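Local coordinates for protein cellulosomal scaffoldin (Bacteroides cellulosolvens, PDB 2XBT) that probably binds cellulose, this chain being a family 3b carbohydrate-binding module cut from a much longer secreted scaffoldin of the cellulosome, at residues 9-14 against 31-36; 19-24 against 131-136; 44-49 against 88-93; 64-69 against 109-114. All blocks are in the same frame, centred on the assembly; numbering follows the deposited sequence.

All four contacts lie within one carbohydrate-binding module built mainly from two facing antiparallel sheets. Interactions 1 and 4 belong to the same sheet: strand 22-34 pairs with 10-15 in the first, and strand 110-119, its neighbour, pairs with 59-66 in the second, their centres about 12 Å apart. Interaction 3 joins strands 45-51 and 85-93 in the opposing sheet; its isoleucines meet Leu10 and Leu32 of interaction 1 and Ile113 of interaction 4. Interaction 2, about 22 Å from the centre of interaction 1, ties the loop leading into strand 22-34 to a loop following strand 125-126. Along the chain, 1 closes before 3 opens, 3 and 4 alternate, and 2 spans both, so together they join both sheets and a surface loop.

Interaction 1 (9-14 against 31-36); sequences DLKLLF and KLQNTG
The carbonyl oxygen of Asp9 takes two hydrogen bonds from Thr35. The backbone N of Thr35 approaches in the carbonyl plane, 2.8 Å from Asp9 O, whereas Thr35 OG1 arrives 30° out of that plane at 3.1 Å. A chi1 of 62° swings OG1 back over its own main chain, where it can reach Asp9 O beside the amide. Nearby, water 1 donates to both Asp9 OD2 and Asn34 OD1, and the latter also accepts from Gly36 N in an Asx turn just past the end of the strand. Asn34 ND2 is bound by Ser38 O and Gly99 O.

Beyond this end the two strands run antiparallel, with paired backbone bonds at Lys11-Gln33 and Leu13-Lys31. Leu10 CB lies 4.1 Å from Leu32 CD1. On the other face the extended Lys11 runs alongside Gln33, and water 2 joins Lys11 NZ to Gln33 OE1. Leu13 CD1 packs against the Gln33 amide, 3.9 Å from NE2. Glu110 binds both Gln33 NE2 and Lys31 NZ. Leu10, Leu12 and Leu32 thus turn to the interior, while the other face mixes Leu13 with Lys11, Lys31 and Gln33, whose polar ends are met by water and by Glu110.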
loop_
_atom_site.group_PDB
_atom_site.type_symbol
_atom_site.label_atom_id
_atom_site.label_comp_id
_atom_site.label_asym_id
_atom_site.label_seq_id
_atom_site.Cartn_x
_atom_site.Cartn_y
_atom_site.Cartn_z
ATOM N N ASP A 9 -2.042 -10.752 -13.093
ATOM C CA ASP A 9 -1.180 -9.894 -13.887
ATOM C C ASP A 9 -0.991 -8.556 -13.153
ATOM O O ASP A 9 -0.735 -7.521 -13.772
ATOM C CB ASP A 9 -1.790 -9.679 -15.279
ATOM C CG ASP A 9 -1.888 -10.978 -16.093
ATOM O OD1 ASP A 9 -1.017 -11.860 -15.923
ATOM O OD2 ASP A 9 -2.834 -11.108 -16.909
ATOM N N LEU A 10 -1.133 -8.588 -11.835
ATOM C CA LEU A 10 -1.055 -7.367 -11.017
ATOM C C LEU A 10 0.362 -7.098 -10.523
ATOM O O LEU A 10 1.070 -8.016 -10.095
ATOM C CB LEU A 10 -2.011 -7.463 -9.838
ATOM C CG LEU A 10 -3.505 -7.504 -10.143
ATOM C CD1 LEU A 10 -4.312 -7.841 -8.908
ATOM C CD2 LEU A 10 -3.958 -6.183 -10.740
ATOM N N LYS A 11 0.776 -5.839 -10.584
ATOM C CA LYS A 11 2.110 -5.447 -10.143
ATOM C C LYS A 11 2.049 -4.126 -9.389
ATOM O O LYS A 11 1.317 -3.223 -9.784
ATOM C CB LYS A 11 3.017 -5.333 -11.364
ATOM C CG LYS A 11 4.344 -4.673 -11.143
ATOM C CD LYS A 11 5.174 -4.754 -12.426
ATOM C CE LYS A 11 6.377 -3.829 -12.387
ATOM N NZ LYS A 11 7.188 -3.891 -13.642
ATOM N N LEU A 12 2.809 -4.016 -8.296
ATOM C CA LEU A 12 2.802 -2.797 -7.500
ATOM C C LEU A 12 4.112 -2.053 -7.647
ATOM O O LEU A 12 5.179 -2.641 -7.487
ATOM C CB LEU A 12 2.576 -3.119 -6.021
ATOM C CG LEU A 12 2.378 -1.941 -5.067
ATOM C CD1 LEU A 12 1.106 -1.202 -5.419
ATOM C CD2 LEU A 12 2.332 -2.404 -3.612
ATOM N N LEU A 13 4.017 -0.764 -7.957
ATOM C CA LEU A 13 5.155 0.136 -7.905
ATOM C C LEU A 13 4.985 1.001 -6.663
ATOM O O LEU A 13 3.864 1.310 -6.263
ATOM C CB LEU A 13 5.236 1.000 -9.167
ATOM C CG LEU A 13 5.414 0.241 -10.493
ATOM C CD1 LEU A 13 5.290 1.187 -11.683
ATOM C CD2 LEU A 13 6.756 -0.480 -10.528
ATOM N N PHE A 14 6.093 1.376 -6.037
ATOM C CA PHE A 14 6.012 2.069 -4.767
ATOM C C PHE A 14 7.024 3.211 -4.732
ATOM O O PHE A 14 8.135 3.082 -5.255
ATOM C CB PHE A 14 6.321 1.096 -3.616
ATOM C CG PHE A 14 6.211 1.713 -2.247
ATOM C CD1 PHE A 14 5.022 1.647 -1.539
ATOM C CD2 PHE A 14 7.298 2.356 -1.675
ATOM C CE1 PHE A 14 4.912 2.212 -0.293
ATOM C CE2 PHE A 14 7.203 2.933 -0.431
ATOM C CZ PHE A 14 6.009 2.870 0.266
ATOM N N LYS A 31 1.419 2.689 -7.387
ATOM C CA LYS A 31 0.756 2.468 -8.654
ATOM C C LYS A 31 0.538 0.991 -8.775
ATOM O O LYS A 31 1.495 0.218 -8.803
ATOM C CB LYS A 31 1.646 2.883 -9.821
ATOM C CG LYS A 31 1.462 4.282 -10.312
ATOM C CD LYS A 31 2.025 4.393 -11.731
ATOM C CE LYS A 31 2.124 5.833 -12.205
ATOM N NZ LYS A 31 2.667 5.899 -13.603
ATOM N N LEU A 32 -0.716 0.590 -8.859
ATOM C CA LEU A 32 -1.035 -0.801 -9.071
ATOM C C LEU A 32 -1.345 -0.963 -10.551
ATOM O O LEU A 32 -2.240 -0.296 -11.067
ATOM C CB LEU A 32 -2.210 -1.211 -8.182
ATOM C CG LEU A 32 -2.782 -2.628 -8.345
ATOM C CD1 LEU A 32 -1.744 -3.725 -8.096
ATOM C CD2 LEU A 32 -3.990 -2.808 -7.426
ATOM N N GLN A 33 -0.590 -1.829 -11.228
ATOM C CA GLN A 33 -0.741 -2.019 -12.672
ATOM C C GLN A 33 -1.308 -3.390 -13.012
ATOM O O GLN A 33 -1.063 -4.375 -12.318
ATOM C CB GLN A 33 0.607 -1.870 -13.380
ATOM C CG GLN A 33 1.166 -0.476 -13.393
ATOM C CD GLN A 33 2.534 -0.403 -14.062
ATOM O OE1 GLN A 33 3.304 -1.366 -14.035
ATOM N NE2 GLN A 33 2.842 0.742 -14.661
ATOM N N ASN A 34 -2.065 -3.451 -14.099
ATOM C CA ASN A 34 -2.503 -4.726 -14.641
ATOM C C ASN A 34 -1.750 -4.890 -15.953
ATOM O O ASN A 34 -1.896 -4.076 -16.853
ATOM C CB ASN A 34 -4.019 -4.711 -14.846
ATOM C CG ASN A 34 -4.530 -5.913 -15.634
ATOM O OD1 ASN A 34 -3.854 -6.924 -15.757
ATOM N ND2 ASN A 34 -5.737 -5.794 -16.165
ATOM N N THR A 35 -0.916 -5.919 -16.044
ATOM C CA THR A 35 -0.058 -6.101 -17.210
ATOM C C THR A 35 -0.668 -7.036 -18.253
ATOM O O THR A 35 -0.084 -7.250 -19.324
ATOM C CB THR A 35 1.258 -6.754 -16.808
ATOM O OG1 THR A 35 0.971 -8.048 -16.260
ATOM C CG2 THR A 35 1.983 -5.905 -15.782
ATOM N N GLY A 36 -1.822 -7.609 -17.935
ATOM C CA GLY A 36 -2.435 -8.618 -18.792
ATOM C C GLY A 36 -3.782 -8.235 -19.371
ATOM O O GLY A 36 -4.162 -7.062 -19.375
HETATM O O HOH W 1 -4.694 -9.331 -16.566
HETATM O O HOH W 2 6.002 -1.362 -14.740
#

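Interaction 2 (19-24 against 131-136); sequences AAASSN and YSYPGS
Tyr133 drives its phenol against the backbone of Ala19-Ala21, and this is the close-fitting half of the contact. With CG anti to the backbone N (chi1 176°), the ring extends toward the other segment and presents its edge to Ala19 O. The hydroxyl is modelled as donating to that oxygen at an OH-O distance of only 2.5 Å, but Tyr133 OH sits too near another atom for its exact place to be trusted. Farther round the ring, Ala21 CB touches Tyr133 CE2 at 4.2 Å. Gly135 N lies over the centre of one ring face, 3.3 Å above the plane, as the chain turns back across its own tyrosine. Tyr49, Asn16 and Gln127 add further contacts to the Tyr133 side chain.

The Ser136 side is looser and more exposed. Its OG stands 3.1 Å from Ala19 O but also reaches Gly18 O, to which it is more strongly bonded. Ser136 CA makes a CH...O contact of 3.4 Å with Ala19 O. In the loop leading into strand 22-34, Ala19 O is thus the polar focus, probably receiving the phenol and perhaps sharing the serine proton with Gly18 O, and apolar burial is small.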
loop_
_atom_site.group_PDB
_atom_site.type_symbol
_atom_site.label_atom_id
_atom_site.label_comp_id
_atom_site.label_asym_id
_atom_site.label_seq_id
_atom_site.Cartn_x
_atom_site.Cartn_y
_atom_site.Cartn_z
ATOM N N ALA A 19 11.440 9.702 1.357
ATOM C CA ALA A 19 11.418 9.799 2.816
ATOM C C ALA A 19 12.548 9.020 3.494
ATOM O O ALA A 19 12.865 7.888 3.113
ATOM C CB ALA A 19 10.079 9.365 3.371
ATOM N N ALA A 20 13.155 9.641 4.504
ATOM C CA ALA A 20 14.216 9.005 5.280
ATOM C C ALA A 20 13.633 8.179 6.420
ATOM O O ALA A 20 12.453 8.292 6.738
ATOM C CB ALA A 20 15.162 10.062 5.838
ATOM N N ALA A 21 14.467 7.370 7.059
ATOM C CA ALA A 21 14.009 6.587 8.198
ATOM C C ALA A 21 13.342 7.481 9.243
ATOM O O ALA A 21 12.328 7.124 9.819
ATOM C CB ALA A 21 15.164 5.823 8.808
ATOM N N SER A 22 13.931 8.645 9.494
ATOM C CA SER A 22 13.336 9.599 10.404
ATOM C C SER A 22 12.467 10.570 9.607
ATOM O O SER A 22 12.971 11.299 8.752
ATOM C CB SER A 22 14.440 10.357 11.151
ATOM O OG SER A 22 13.947 10.894 12.361
ATOM N N SER A 23 11.167 10.581 9.880
ATOM C CA SER A 23 10.222 11.339 9.062
ATOM C C SER A 23 9.071 11.850 9.920
ATOM O O SER A 23 8.763 11.264 10.947
ATOM C CB SER A 23 9.675 10.434 7.947
ATOM O OG SER A 23 8.908 11.157 6.990
ATOM N N ASN A 24 8.433 12.934 9.500
ATOM C CA ASN A 24 7.258 13.439 10.212
ATOM C C ASN A 24 6.002 12.584 10.000
ATOM O O ASN A 24 5.064 12.630 10.793
ATOM C CB ASN A 24 6.984 14.902 9.853
ATOM C CG ASN A 24 6.558 15.095 8.399
ATOM O OD1 ASN A 24 7.037 14.413 7.485
ATOM N ND2 ASN A 24 5.659 16.054 8.179
ATOM N N TYR A 131 8.522 -2.781 8.975
ATOM C CA TYR A 131 8.751 -3.819 7.971
ATOM C C TYR A 131 8.630 -3.310 6.529
ATOM O O TYR A 131 9.471 -3.607 5.664
ATOM C CB TYR A 131 7.748 -4.959 8.211
ATOM C CG TYR A 131 7.849 -6.122 7.238
ATOM C CD1 TYR A 131 8.693 -7.191 7.493
ATOM C CD2 TYR A 131 7.098 -6.154 6.077
ATOM C CE1 TYR A 131 8.794 -8.252 6.624
ATOM C CE2 TYR A 131 7.191 -7.217 5.200
ATOM C CZ TYR A 131 8.048 -8.263 5.482
ATOM O OH TYR A 131 8.160 -9.318 4.611
ATOM N N SER A 132 7.575 -2.554 6.256
ATOM C CA SER A 132 7.290 -2.151 4.882
ATOM C C SER A 132 8.111 -0.954 4.407
ATOM O O SER A 132 8.112 -0.625 3.218
ATOM C CB SER A 132 5.789 -1.897 4.688
ATOM O OG SER A 132 5.050 -3.117 4.753
ATOM N N TYR A 133 8.815 -0.293 5.325
ATOM C CA TYR A 133 9.627 0.858 4.899
ATOM C C TYR A 133 10.861 0.385 4.135
ATOM O O TYR A 133 11.694 -0.349 4.679
ATOM C CB TYR A 133 10.059 1.718 6.085
ATOM C CG TYR A 133 10.983 2.861 5.683
ATOM C CD1 TYR A 133 10.506 3.940 4.941
ATOM C CD2 TYR A 133 12.330 2.849 6.035
ATOM C CE1 TYR A 133 11.367 5.001 4.561
ATOM C CE2 TYR A 133 13.190 3.890 5.668
ATOM C CZ TYR A 133 12.707 4.957 4.935
ATOM O OH TYR A 133 13.563 5.982 4.575
ATOM N N PRO A 134 10.999 0.815 2.881
ATOM C CA PRO A 134 12.062 0.277 2.026
ATOM C C PRO A 134 13.306 1.156 1.954
ATOM O O PRO A 134 14.208 0.867 1.154
ATOM C CB PRO A 134 11.404 0.269 0.652
ATOM C CG PRO A 134 10.504 1.506 0.687
ATOM C CD PRO A 134 10.150 1.777 2.148
ATOM N N GLY A 135 13.363 2.204 2.760
ATOM C CA GLY A 135 14.422 3.184 2.611
ATOM C C GLY A 135 13.893 4.280 1.710
ATOM O O GLY A 135 12.706 4.276 1.370
ATOM N N SER A 136 14.756 5.222 1.333
ATOM C CA SER A 136 14.344 6.343 0.494
ATOM C C SER A 136 14.052 5.881 -0.921
ATOM O O SER A 136 14.918 5.312 -1.583
ATOM C CB SER A 136 15.428 7.420 0.460
ATOM O OG SER A 136 15.692 7.897 1.765
#

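Interaction 3 (44-49 against 88-93); sequences KITIRY and YIEIKL. With NO3 (nitrate ion), chain B.
Arg48 spends almost its whole length against Tyr88 and Glu90. CB rests 3.8 Å from Ile89 O, and CG and CD then pass over Tyr88 CD1, each at 3.7 Å. The chain is extended from CG to NE, which carries the guanidinium out across the tyrosine ring. There the two planes lie only 21° apart, and Tyr88 CE1 sits over one face, offset toward the rim. NE and NH2 grip a single carboxylate oxygen side-on: Glu90 OE2 is 3.0 Å from NE, met on its anti side, and 3.1 Å from NH2, met on its syn side. The tip reaches a nitrate, probably from the crystallisation liquor, through weak bonds from NH2 to O2 and NH1 to O3. Tyr149 adds a cation-pi contact.

Glu90 also faces Lys92 across a long ion pair. Lys92 in turn lies beside Thr46, its CG 3.5 Å from Thr46 CG2. On the opposite face Ile47 lies beside Ile91, Ile45 CG2 meets Leu93 CD1 at 4.0 Å, and Ile89 CD1 touches Tyr49 CD2 at 3.9 Å. Backbone bonds at the Ile47-Ile91 and Tyr49-Ile89 pairs lock the antiparallel register. A charged face with Arg48, Glu90 and Lys92, backed by isoleucines and Tyr49 turned to the other sheet, fits a central strand pair of the CBM3 beta sandwich.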
loop_
_atom_site.group_PDB
_atom_site.type_symbol
_atom_site.label_atom_id
_atom_site.label_comp_id
_atom_site.label_asym_id
_atom_site.label_seq_id
_atom_site.Cartn_x
_atom_site.Cartn_y
_atom_site.Cartn_z
ATOM N N LYS A 44 -12.232 -5.168 -4.761
ATOM C CA LYS A 44 -11.726 -6.420 -4.214
ATOM C C LYS A 44 -10.247 -6.374 -3.877
ATOM O O LYS A 44 -9.681 -7.368 -3.459
ATOM C CB LYS A 44 -11.995 -7.578 -5.168
ATOM C CG LYS A 44 -13.467 -7.845 -5.379
ATOM C CD LYS A 44 -13.658 -9.018 -6.321
ATOM C CE LYS A 44 -15.114 -9.439 -6.351
ATOM N NZ LYS A 44 -15.961 -8.278 -6.696
ATOM N N ILE A 45 -9.627 -5.216 -4.057
ATOM C CA ILE A 45 -8.208 -5.062 -3.763
ATOM C C ILE A 45 -8.005 -4.525 -2.343
ATOM O O ILE A 45 -8.674 -3.584 -1.923
ATOM C CB ILE A 45 -7.556 -4.066 -4.735
ATOM C CG1 ILE A 45 -7.450 -4.651 -6.157
ATOM C CG2 ILE A 45 -6.191 -3.618 -4.213
ATOM C CD1 ILE A 45 -6.321 -5.646 -6.341
ATOM N N THR A 46 -7.079 -5.130 -1.608
ATOM C CA THR A 46 -6.587 -4.540 -0.368
ATOM C C THR A 46 -5.075 -4.476 -0.416
ATOM O O THR A 46 -4.415 -5.296 -1.084
ATOM C CB THR A 46 -7.041 -5.334 0.879
ATOM O OG1 THR A 46 -6.730 -6.719 0.704
ATOM C CG2 THR A 46 -8.524 -5.201 1.045
ATOM N N ILE A 47 -4.518 -3.478 0.268
ATOM C CA ILE A 47 -3.077 -3.319 0.330
ATOM C C ILE A 47 -2.686 -3.232 1.786
ATOM O O ILE A 47 -3.368 -2.567 2.562
ATOM C CB ILE A 47 -2.658 -2.054 -0.397
ATOM C CG1 ILE A 47 -3.036 -2.179 -1.870
ATOM C CG2 ILE A 47 -1.135 -1.830 -0.264
ATOM C CD1 ILE A 47 -2.898 -0.878 -2.648
ATOM N N ARG A 48 -1.613 -3.917 2.175
ATOM C CA ARG A 48 -1.173 -3.829 3.567
ATOM C C ARG A 48 0.245 -3.321 3.647
ATOM O O ARG A 48 1.136 -3.806 2.947
ATOM C CB ARG A 48 -1.268 -5.182 4.273
ATOM C CG ARG A 48 -2.689 -5.719 4.351
ATOM C CD ARG A 48 -2.734 -7.085 5.030
ATOM N NE ARG A 48 -4.115 -7.462 5.289
ATOM C CZ ARG A 48 -4.509 -8.468 6.060
ATOM N NH1 ARG A 48 -3.626 -9.230 6.689
ATOM N NH2 ARG A 48 -5.805 -8.703 6.213
ATOM N N TYR A 49 0.433 -2.336 4.517
ATOM C CA TYR A 49 1.727 -1.751 4.801
ATOM C C TYR A 49 1.966 -2.078 6.259
ATOM O O TYR A 49 1.189 -1.676 7.118
ATOM C CB TYR A 49 1.656 -0.236 4.634
ATOM C CG TYR A 49 2.980 0.484 4.782
ATOM C CD1 TYR A 49 3.723 0.851 3.662
ATOM C CD2 TYR A 49 3.478 0.821 6.040
ATOM C CE1 TYR A 49 4.933 1.528 3.789
ATOM C CE2 TYR A 49 4.689 1.496 6.180
ATOM C CZ TYR A 49 5.411 1.845 5.052
ATOM O OH TYR A 49 6.612 2.527 5.155
ATOM N N TYR A 88 -0.481 -3.467 10.939
ATOM C CA TYR A 88 -0.505 -3.114 9.527
ATOM C C TYR A 88 -1.609 -2.119 9.234
ATOM O O TYR A 88 -2.650 -2.117 9.891
ATOM C CB TYR A 88 -0.643 -4.332 8.621
ATOM C CG TYR A 88 -1.897 -5.131 8.828
ATOM C CD1 TYR A 88 -3.016 -4.941 8.003
ATOM C CD2 TYR A 88 -1.980 -6.064 9.845
ATOM C CE1 TYR A 88 -4.190 -5.690 8.200
ATOM C CE2 TYR A 88 -3.125 -6.809 10.044
ATOM C CZ TYR A 88 -4.229 -6.615 9.220
ATOM O OH TYR A 88 -5.365 -7.353 9.434
ATOM N N ILE A 89 -1.345 -1.241 8.276
ATOM C CA ILE A 89 -2.382 -0.407 7.705
ATOM C C ILE A 89 -2.985 -1.255 6.590
ATOM O O ILE A 89 -2.243 -1.846 5.800
ATOM C CB ILE A 89 -1.792 0.835 7.045
ATOM C CG1 ILE A 89 -0.866 1.565 8.020
ATOM C CG2 ILE A 89 -2.909 1.765 6.552
ATOM C CD1 ILE A 89 0.141 2.419 7.338
ATOM N N GLU A 90 -4.310 -1.286 6.511
ATOM C CA GLU A 90 -4.976 -1.918 5.376
ATOM C C GLU A 90 -5.730 -0.876 4.592
ATOM O O GLU A 90 -6.650 -0.239 5.111
ATOM C CB GLU A 90 -5.945 -3.016 5.818
ATOM C CG GLU A 90 -6.628 -3.704 4.633
ATOM C CD GLU A 90 -7.325 -4.990 5.036
ATOM O OE1 GLU A 90 -8.502 -4.926 5.438
ATOM O OE2 GLU A 90 -6.692 -6.062 4.954
ATOM N N ILE A 91 -5.339 -0.727 3.332
ATOM C CA ILE A 91 -5.980 0.220 2.436
ATOM C C ILE A 91 -6.952 -0.528 1.532
ATOM O O ILE A 91 -6.599 -1.533 0.911
ATOM C CB ILE A 91 -4.920 0.978 1.625
ATOM C CG1 ILE A 91 -4.025 1.788 2.569
ATOM C CG2 ILE A 91 -5.562 1.896 0.585
ATOM C CD1 ILE A 91 -2.813 2.359 1.894
ATOM N N LYS A 92 -8.189 -0.045 1.476
ATOM C CA LYS A 92 -9.202 -0.686 0.658
ATOM C C LYS A 92 -9.649 0.301 -0.392
ATOM O O LYS A 92 -9.861 1.466 -0.090
ATOM C CB LYS A 92 -10.408 -1.083 1.504
ATOM C CG LYS A 92 -10.260 -2.374 2.286
ATOM C CD LYS A 92 -11.620 -2.786 2.840
ATOM C CE LYS A 92 -11.567 -4.127 3.560
ATOM N NZ LYS A 92 -11.170 -5.222 2.638
ATOM N N LEU A 93 -9.767 -0.162 -1.630
ATOM C CA LEU A 93 -10.253 0.673 -2.712
ATOM C C LEU A 93 -11.741 0.411 -2.825
ATOM O O LEU A 93 -12.183 -0.708 -2.608
ATOM C CB LEU A 93 -9.521 0.325 -4.001
ATOM C CG LEU A 93 -8.013 0.560 -3.868
ATOM C CD1 LEU A 93 -7.282 0.123 -5.125
ATOM C CD2 LEU A 93 -7.737 2.034 -3.564
HETATM N N NO3 B . -6.110 -11.735 7.691
HETATM O O1 NO3 B . -6.903 -12.347 6.714
HETATM O O2 NO3 B . -6.669 -10.763 8.534
HETATM O O3 NO3 B . -4.764 -12.101 7.818
HETATM O O HOH W 3 -11.161 -3.250 -1.533
#

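Interaction 4 (64-69 against 109-114); sequences DYVSIG and SEVTIQ
Ser67 OG and Thr112 N meet in a nearly straight hydrogen bond of 2.8 Å (N-H...O 171°). In the reverse direction Ser67 N donates to Thr112 O at 2.9 Å, so the serine hydroxyl stands in for the backbone carbonyl that would complete a regular pair. A chi1 of 69° folds OG back between its own N and carbonyl carbon, toward the neighbouring strand. The same OG donates to water 4, which passes a bond on to Glu110 O. Alongside, Val111 CG2 lies 3.5 Å from Ser67 OG and 3.9 Å from Ile68 CB, and Ile68 CD1 comes near Glu110 O.

At the far end Gln114 O accepts from two successive amides, Asp64 N at 3.0 Å and Tyr65 N at 3.2 Å: a classic beta bulge, set where edge strand 59-66 pairs with strand 110-119. Gln114 N returns a bond of 2.7 Å to Tyr65 O. With CG anti to the backbone N, the Tyr65 ring leans over the outer face, its edge against Thr112 CG2 (3.9 Å from CD2), while the Gln114 amide stands at 68° to the ring plane. Val66 CG1 points the other way, loosely touching Val111 and Ile113.

Farther out, strand 22-34 flanks 110-119 on its other side, bonding its backbone at Val111 and Ile113 and placing Leu32 and Met30 against those side chains. Asp64 is held by a salt bridge to Arg116. Leu42 packs on both Ile68 and Val111.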
loop_
_atom_site.group_PDB
_atom_site.type_symbol
_atom_site.label_atom_id
_atom_site.label_comp_id
_atom_site.label_asym_id
_atom_site.label_seq_id
_atom_site.Cartn_x
_atom_site.Cartn_y
_atom_site.Cartn_z
ATOM N N ASP A 64 -4.609 11.482 -0.109
ATOM C CA ASP A 64 -4.289 12.674 -0.889
ATOM C C ASP A 64 -4.784 12.560 -2.326
ATOM O O ASP A 64 -5.362 13.501 -2.871
ATOM C CB ASP A 64 -2.779 12.911 -0.919
ATOM C CG ASP A 64 -2.204 13.256 0.454
ATOM O OD1 ASP A 64 -2.920 13.834 1.301
ATOM O OD2 ASP A 64 -1.020 12.936 0.679
ATOM N N TYR A 65 -4.518 11.418 -2.953
ATOM C CA TYR A 65 -4.888 11.229 -4.346
ATOM C C TYR A 65 -5.154 9.765 -4.683
ATOM O O TYR A 65 -4.363 8.885 -4.345
ATOM C CB TYR A 65 -3.806 11.788 -5.268
ATOM C CG TYR A 65 -4.113 11.574 -6.736
ATOM C CD1 TYR A 65 -5.213 12.180 -7.320
ATOM C CD2 TYR A 65 -3.303 10.773 -7.532
ATOM C CE1 TYR A 65 -5.511 11.998 -8.658
ATOM C CE2 TYR A 65 -3.589 10.582 -8.884
ATOM C CZ TYR A 65 -4.698 11.204 -9.433
ATOM O OH TYR A 65 -5.015 11.040 -10.763
ATOM N N VAL A 66 -6.284 9.508 -5.330
ATOM C CA VAL A 66 -6.573 8.174 -5.835
ATOM C C VAL A 66 -7.135 8.351 -7.232
ATOM O O VAL A 66 -8.190 8.967 -7.399
ATOM C CB VAL A 66 -7.591 7.443 -4.960
ATOM C CG1 VAL A 66 -7.805 6.031 -5.477
ATOM C CG2 VAL A 66 -7.133 7.435 -3.502
ATOM N N SER A 67 -6.427 7.834 -8.230
ATOM C CA SER A 67 -6.754 8.133 -9.625
ATOM C C SER A 67 -8.052 7.486 -10.106
ATOM O O SER A 67 -8.662 7.959 -11.063
ATOM C CB SER A 67 -5.599 7.754 -10.548
ATOM O OG SER A 67 -5.431 6.352 -10.623
ATOM N N ILE A 68 -8.467 6.404 -9.458
ATOM C CA ILE A 68 -9.741 5.760 -9.762
ATOM C C ILE A 68 -10.447 5.429 -8.466
ATOM O O ILE A 68 -9.874 4.760 -7.610
ATOM C CB ILE A 68 -9.556 4.430 -10.525
ATOM C CG1 ILE A 68 -8.700 4.623 -11.774
ATOM C CG2 ILE A 68 -10.914 3.803 -10.849
ATOM C CD1 ILE A 68 -8.425 3.312 -12.504
ATOM N N GLY A 69 -11.689 5.893 -8.328
ATOM C CA GLY A 69 -12.482 5.669 -7.132
ATOM C C GLY A 69 -11.942 6.401 -5.913
ATOM O O GLY A 69 -11.564 7.581 -5.987
ATOM N N SER A 109 -5.485 0.892 -17.092
ATOM C CA SER A 109 -4.887 -0.370 -16.657
ATOM C C SER A 109 -4.064 -0.218 -15.379
ATOM O O SER A 109 -3.459 -1.180 -14.890
ATOM C CB SER A 109 -4.035 -0.977 -17.766
ATOM O OG SER A 109 -2.970 -0.127 -18.122
ATOM N N GLU A 110 -4.041 0.993 -14.836
ATOM C CA GLU A 110 -3.358 1.210 -13.576
ATOM C C GLU A 110 -4.070 2.252 -12.733
ATOM O O GLU A 110 -4.808 3.101 -13.241
ATOM C CB GLU A 110 -1.912 1.616 -13.815
ATOM C CG GLU A 110 -1.782 2.916 -14.559
ATOM C CD GLU A 110 -0.353 3.408 -14.619
ATOM O OE1 GLU A 110 -0.067 4.450 -13.990
ATOM O OE2 GLU A 110 0.478 2.758 -15.297
ATOM N N VAL A 111 -3.839 2.179 -11.434
ATOM C CA VAL A 111 -4.424 3.129 -10.515
ATOM C C VAL A 111 -3.320 3.666 -9.611
ATOM O O VAL A 111 -2.456 2.913 -9.157
ATOM C CB VAL A 111 -5.547 2.496 -9.686
ATOM C CG1 VAL A 111 -5.023 1.283 -8.898
ATOM C CG2 VAL A 111 -6.161 3.533 -8.756
ATOM N N THR A 112 -3.335 4.975 -9.405
ATOM C CA THR A 112 -2.380 5.626 -8.517
ATOM C C THR A 112 -3.025 5.912 -7.164
ATOM O O THR A 112 -4.122 6.461 -7.094
ATOM C CB THR A 112 -1.879 6.932 -9.137
ATOM O OG1 THR A 112 -1.150 6.625 -10.334
ATOM C CG2 THR A 112 -0.963 7.659 -8.160
ATOM N N ILE A 113 -2.342 5.536 -6.084
ATOM C CA ILE A 113 -2.845 5.768 -4.741
ATOM C C ILE A 113 -1.757 6.510 -3.961
ATOM O O ILE A 113 -0.624 6.025 -3.853
ATOM C CB ILE A 113 -3.145 4.432 -4.047
ATOM C CG1 ILE A 113 -4.138 3.619 -4.889
ATOM C CG2 ILE A 113 -3.662 4.638 -2.626
ATOM C CD1 ILE A 113 -4.118 2.128 -4.601
ATOM N N GLN A 114 -2.093 7.685 -3.441
ATOM C CA GLN A 114 -1.149 8.472 -2.657
ATOM C C GLN A 114 -1.747 8.738 -1.292
ATOM O O GLN A 114 -2.806 9.333 -1.179
ATOM C CB GLN A 114 -0.808 9.788 -3.357
ATOM C CG GLN A 114 -0.258 9.592 -4.748
ATOM C CD GLN A 114 0.108 10.894 -5.439
ATOM O OE1 GLN A 114 -0.024 11.977 -4.869
ATOM N NE2 GLN A 114 0.576 10.789 -6.678
HETATM O O HOH W 4 -5.118 5.901 -13.247
#